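Long-range contact in malonyl CoA-acyl carrier protein transacylase (Mycobacterium tuberculosis, PDB 2QC3), which catalyses transfer of the malonyl group from malonyl-CoA to holo-acyl carrier protein, feeding fatty acid biosynthesis: residues A[12-24]-A[43-55]. Sequence-based numbering, arbitrary orientation.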
loop_
_atom_site.group_PDB
_atom_site.type_symbol
_atom_site.label_atom_id
_atom_site.label_comp_id
_atom_site.label_asym_id
_atom_site.label_seq_id
_atom_site.Cartn_x
_atom_site.Cartn_y
_atom_site.Cartn_z
ATOM N N SER A 12 5.588 -5.420 4.190
ATOM C CA SER A 12 5.095 -6.789 4.142
ATOM C C SER A 12 5.909 -7.696 3.222
ATOM O O SER A 12 5.837 -8.923 3.327
ATOM C CB SER A 12 3.630 -6.789 3.703
ATOM O OG SER A 12 3.455 -6.015 2.527
ATOM N N GLN A 13 6.690 -7.100 2.326
ATOM C CA GLN A 13 7.497 -7.882 1.397
ATOM C C GLN A 13 8.471 -8.817 2.111
ATOM O O GLN A 13 9.027 -8.472 3.152
ATOM C CB GLN A 13 8.268 -6.959 0.447
ATOM C CG GLN A 13 9.374 -6.122 1.081
ATOM C CD GLN A 13 8.861 -5.060 2.028
ATOM O OE1 GLN A 13 7.760 -4.542 1.862
ATOM N NE2 GLN A 13 9.673 -4.713 3.021
ATOM N N THR A 14 8.665 -10.002 1.541
ATOM C CA THR A 14 9.571 -11.005 2.099
ATOM C C THR A 14 10.195 -11.823 0.970
ATOM O O THR A 14 9.574 -12.023 -0.075
ATOM C CB THR A 14 8.828 -11.973 3.046
ATOM O OG1 THR A 14 7.753 -12.606 2.340
ATOM C CG2 THR A 14 8.267 -11.227 4.243
ATOM N N GLU A 15 11.419 -12.299 1.180
ATOM C CA GLU A 15 12.096 -13.094 0.161
ATOM C C GLU A 15 11.251 -14.294 -0.269
ATOM O O GLU A 15 10.568 -14.914 0.549
ATOM C CB GLU A 15 13.469 -13.558 0.667
ATOM C CG GLU A 15 13.462 -14.204 2.043
ATOM C CD GLU A 15 14.867 -14.496 2.556
ATOM O OE1 GLU A 15 15.658 -13.541 2.732
ATOM O OE2 GLU A 15 15.181 -15.685 2.781
ATOM N N GLY A 16 11.288 -14.596 -1.563
ATOM C CA GLY A 16 10.525 -15.711 -2.096
ATOM C C GLY A 16 9.024 -15.481 -2.123
ATOM O O GLY A 16 8.261 -16.412 -2.377
ATOM N N MET A 17 8.597 -14.246 -1.875
ATOM C CA MET A 17 7.173 -13.911 -1.860
ATOM C C MET A 17 6.420 -14.244 -3.153
ATOM O O MET A 17 5.206 -14.450 -3.131
ATOM C CB MET A 17 6.986 -12.426 -1.523
ATOM C CG MET A 17 7.670 -11.465 -2.485
ATOM S SD MET A 17 7.550 -9.738 -1.961
ATOM C CE MET A 17 5.956 -9.303 -2.644
ATOM N N LEU A 18 7.129 -14.301 -4.276
ATOM C CA LEU A 18 6.489 -14.608 -5.551
ATOM C C LEU A 18 6.562 -16.082 -5.943
ATOM O O LEU A 18 5.851 -16.521 -6.849
ATOM C CB LEU A 18 7.112 -13.780 -6.675
ATOM C CG LEU A 18 6.885 -12.271 -6.693
ATOM C CD1 LEU A 18 7.459 -11.700 -7.983
ATOM C CD2 LEU A 18 5.397 -11.974 -6.596
ATOM N N SER A 19 7.423 -16.840 -5.268
ATOM C CA SER A 19 7.592 -18.262 -5.571
ATOM C C SER A 19 6.284 -19.027 -5.721
ATOM O O SER A 19 6.031 -19.645 -6.753
ATOM C CB SER A 19 8.447 -18.933 -4.497
ATOM O OG SER A 19 9.761 -18.416 -4.526
ATOM N N PRO A 20 5.431 -18.985 -4.691
ATOM C CA PRO A 20 4.156 -19.700 -4.760
ATOM C C PRO A 20 3.185 -19.182 -5.815
ATOM O O PRO A 20 2.165 -19.815 -6.077
ATOM C CB PRO A 20 3.615 -19.556 -3.346
ATOM C CG PRO A 20 4.125 -18.201 -2.936
ATOM C CD PRO A 20 5.547 -18.229 -3.430
ATOM N N TRP A 21 3.493 -18.042 -6.426
ATOM C CA TRP A 21 2.605 -17.499 -7.446
ATOM C C TRP A 21 3.094 -17.740 -8.869
ATOM O O TRP A 21 2.292 -17.819 -9.799
ATOM C CB TRP A 21 2.359 -16.003 -7.214
ATOM C CG TRP A 21 1.649 -15.732 -5.921
ATOM C CD1 TRP A 21 2.216 -15.341 -4.744
ATOM C CD2 TRP A 21 0.251 -15.910 -5.655
ATOM N NE1 TRP A 21 1.260 -15.265 -3.759
ATOM C CE2 TRP A 21 0.046 -15.609 -4.290
ATOM C CE3 TRP A 21 -0.846 -16.296 -6.436
ATOM C CZ2 TRP A 21 -1.218 -15.683 -3.687
ATOM C CZ3 TRP A 21 -2.107 -16.369 -5.834
ATOM C CH2 TRP A 21 -2.277 -16.063 -4.471
ATOM N N LEU A 22 4.405 -17.875 -9.035
ATOM C CA LEU A 22 4.977 -18.112 -10.355
ATOM C C LEU A 22 4.654 -19.519 -10.857
ATOM O O LEU A 22 5.091 -19.921 -11.934
ATOM C CB LEU A 22 6.495 -17.911 -10.322
ATOM C CG LEU A 22 6.992 -16.490 -10.043
ATOM C CD1 LEU A 22 8.509 -16.471 -10.048
ATOM C CD2 LEU A 22 6.444 -15.537 -11.095
ATOM N N GLN A 23 3.888 -20.263 -10.067
ATOM C CA GLN A 23 3.503 -21.615 -10.443
ATOM C C GLN A 23 2.224 -21.574 -11.274
ATOM O O GLN A 23 1.979 -22.462 -12.090
ATOM C CB GLN A 23 3.287 -22.473 -9.192
ATOM C CG GLN A 23 4.543 -22.693 -8.356
ATOM C CD GLN A 23 4.261 -23.417 -7.047
ATOM O OE1 GLN A 23 5.168 -23.666 -6.253
ATOM N NE2 GLN A 23 2.997 -23.756 -6.817
ATOM N N LEU A 24 1.415 -20.540 -11.064
ATOM C CA LEU A 24 0.160 -20.391 -11.795
ATOM C C LEU A 24 0.387 -20.233 -13.293
ATOM O O LEU A 24 1.447 -19.783 -13.731
ATOM C CB LEU A 24 -0.628 -19.179 -11.283
ATOM C CG LEU A 24 -1.273 -19.261 -9.898
ATOM C CD1 LEU A 24 -1.840 -17.902 -9.527
ATOM C CD2 LEU A 24 -2.355 -20.331 -9.877
ATOM N N ALA A 43 11.353 -11.252 -11.366
ATOM C CA ALA A 43 11.404 -12.698 -11.172
ATOM C C ALA A 43 12.390 -13.090 -10.075
ATOM O O ALA A 43 12.016 -13.739 -9.098
ATOM C CB ALA A 43 11.781 -13.385 -12.479
ATOM N N ARG A 44 13.650 -12.698 -10.235
ATOM C CA ARG A 44 14.667 -13.028 -9.242
ATOM C C ARG A 44 14.449 -12.249 -7.952
ATOM O O ARG A 44 14.723 -12.751 -6.862
ATOM C CB ARG A 44 16.068 -12.742 -9.784
ATOM C CG ARG A 44 16.258 -11.334 -10.321
ATOM C CD ARG A 44 17.731 -11.002 -10.551
ATOM N NE ARG A 44 18.316 -10.279 -9.420
ATOM C CZ ARG A 44 18.482 -10.783 -8.200
ATOM N NH1 ARG A 44 18.113 -12.028 -7.928
ATOM N NH2 ARG A 44 19.010 -10.033 -7.242
ATOM N N LEU A 45 13.953 -11.021 -8.080
ATOM C CA LEU A 45 13.700 -10.175 -6.920
ATOM C C LEU A 45 12.675 -10.784 -5.974
ATOM O O LEU A 45 12.841 -10.738 -4.759
ATOM C CB LEU A 45 13.223 -8.791 -7.371
ATOM C CG LEU A 45 14.271 -7.945 -8.097
ATOM C CD1 LEU A 45 13.628 -6.704 -8.686
ATOM C CD2 LEU A 45 15.378 -7.575 -7.120
ATOM N N GLY A 46 11.619 -11.365 -6.535
ATOM C CA GLY A 46 10.579 -11.955 -5.713
ATOM C C GLY A 46 10.781 -13.412 -5.342
ATOM O O GLY A 46 9.984 -13.973 -4.590
ATOM N N THR A 47 11.837 -14.033 -5.859
ATOM C CA THR A 47 12.097 -15.435 -5.554
ATOM C C THR A 47 13.417 -15.668 -4.825
ATOM O O THR A 47 13.425 -16.137 -3.686
ATOM C CB THR A 47 12.077 -16.309 -6.835
ATOM O OG1 THR A 47 13.031 -15.809 -7.783
ATOM C CG2 THR A 47 10.695 -16.304 -7.459
ATOM N N THR A 48 14.527 -15.323 -5.469
ATOM C CA THR A 48 15.848 -15.533 -4.879
ATOM C C THR A 48 16.421 -14.377 -4.055
ATOM O O THR A 48 17.074 -14.611 -3.038
ATOM C CB THR A 48 16.875 -15.907 -5.968
ATOM O OG1 THR A 48 16.932 -14.868 -6.953
ATOM C CG2 THR A 48 16.480 -17.212 -6.640
ATOM N N ALA A 49 16.185 -13.140 -4.485
ATOM C CA ALA A 49 16.706 -11.971 -3.776
ATOM C C ALA A 49 16.516 -12.062 -2.264
ATOM O O ALA A 49 15.567 -12.678 -1.780
ATOM C CB ALA A 49 16.050 -10.700 -4.308
ATOM N N SER A 50 17.428 -11.437 -1.525
ATOM C CA SER A 50 17.378 -11.440 -0.067
ATOM C C SER A 50 16.413 -10.384 0.462
ATOM O O SER A 50 16.238 -9.325 -0.143
ATOM C CB SER A 50 18.769 -11.175 0.505
ATOM O OG SER A 50 19.218 -9.882 0.140
ATOM N N THR A 51 15.791 -10.678 1.598
ATOM C CA THR A 51 14.848 -9.753 2.211
ATOM C C THR A 51 15.469 -8.366 2.323
ATOM O O THR A 51 14.775 -7.355 2.245
ATOM C CB THR A 51 14.435 -10.231 3.619
ATOM O OG1 THR A 51 13.698 -11.455 3.510
ATOM C CG2 THR A 51 13.568 -9.188 4.309
ATOM N N GLU A 52 16.786 -8.326 2.490
ATOM C CA GLU A 52 17.503 -7.065 2.622
ATOM C C GLU A 52 17.550 -6.292 1.308
ATOM O O GLU A 52 17.329 -5.080 1.285
ATOM C CB GLU A 52 18.925 -7.324 3.121
ATOM C CG GLU A 52 18.982 -8.093 4.430
ATOM C CD GLU A 52 20.397 -8.278 4.937
ATOM O OE1 GLU A 52 21.216 -8.876 4.204
ATOM O OE2 GLU A 52 20.688 -7.826 6.065
ATOM N N GLU A 53 17.841 -6.994 0.218
ATOM C CA GLU A 53 17.909 -6.353 -1.088
ATOM C C GLU A 53 16.536 -5.865 -1.533
ATOM O O GLU A 53 16.421 -4.828 -2.187
ATOM C CB GLU A 53 18.473 -7.319 -2.138
ATOM C CG GLU A 53 18.228 -6.856 -3.573
ATOM C CD GLU A 53 18.876 -7.746 -4.614
ATOM O OE1 GLU A 53 18.892 -8.979 -4.425
ATOM O OE2 GLU A 53 19.356 -7.210 -5.635
ATOM N N ILE A 54 15.498 -6.613 -1.171
ATOM C CA ILE A 54 14.136 -6.265 -1.552
ATOM C C ILE A 54 13.503 -5.206 -0.655
ATOM O O ILE A 54 12.433 -4.678 -0.966
ATOM C CB ILE A 54 13.232 -7.506 -1.562
ATOM C CG1 ILE A 54 13.136 -8.092 -0.152
ATOM C CG2 ILE A 54 13.768 -8.524 -2.554
ATOM C CD1 ILE A 54 12.107 -9.198 -0.011
ATOM N N THR A 55 14.155 -4.894 0.459
ATOM C CA THR A 55 13.630 -3.882 1.363
ATOM C C THR A 55 13.932 -2.493 0.792
ATOM O O THR A 55 13.464 -1.479 1.308
ATOM C CB THR A 55 14.233 -4.035 2.770
ATOM O OG1 THR A 55 13.861 -5.315 3.296
ATOM C CG2 THR A 55 13.709 -2.956 3.705
HETATM O O HOH W 1 12.240 -18.396 -4.324
#
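With chi1 at 50°, E15 sets its CG between its backbone N and carbonyl carbon, and the chain, extended at chi2, then carries the carboxylate across T51 at about a right angle. There OE1 of E15 takes two bonds on its anti side, from T51 N at 3.1 Å, near the carboxylate plane, and from T51 OG1 at 3.0 Å, well out of it, so one oxygen grips both backbone and side chain at the start of the weakly bonded helix 51-54. The same hydroxyl oxygen accepts a weak bond from E15 N. CD1 of I54 packs against the T14–E15 peptide, 3.4 Å from T14 C.

L18 N donates a nearly straight bond of 2.9 Å to G46 O, and CG of L18 lies 3.8 Å from G46 CA. The type II turn T14–M17 brings G16 CA to 3.3 Å from T47 O, which also accepts a hydrogen bond from a water bonded to S19 OG. L22 CD1 lies 3.4 Å from T47 CG2, tight for two methyls.

L18 and L22 also touch I31 of helix 27-37. The arrangement ties the loop after strand 2-7 to short helices 42-47 and 51-54 of the FabD-family acyl transferase domain, with the Q13 side chain about 10 Å from that of S92, the probable active-site serine.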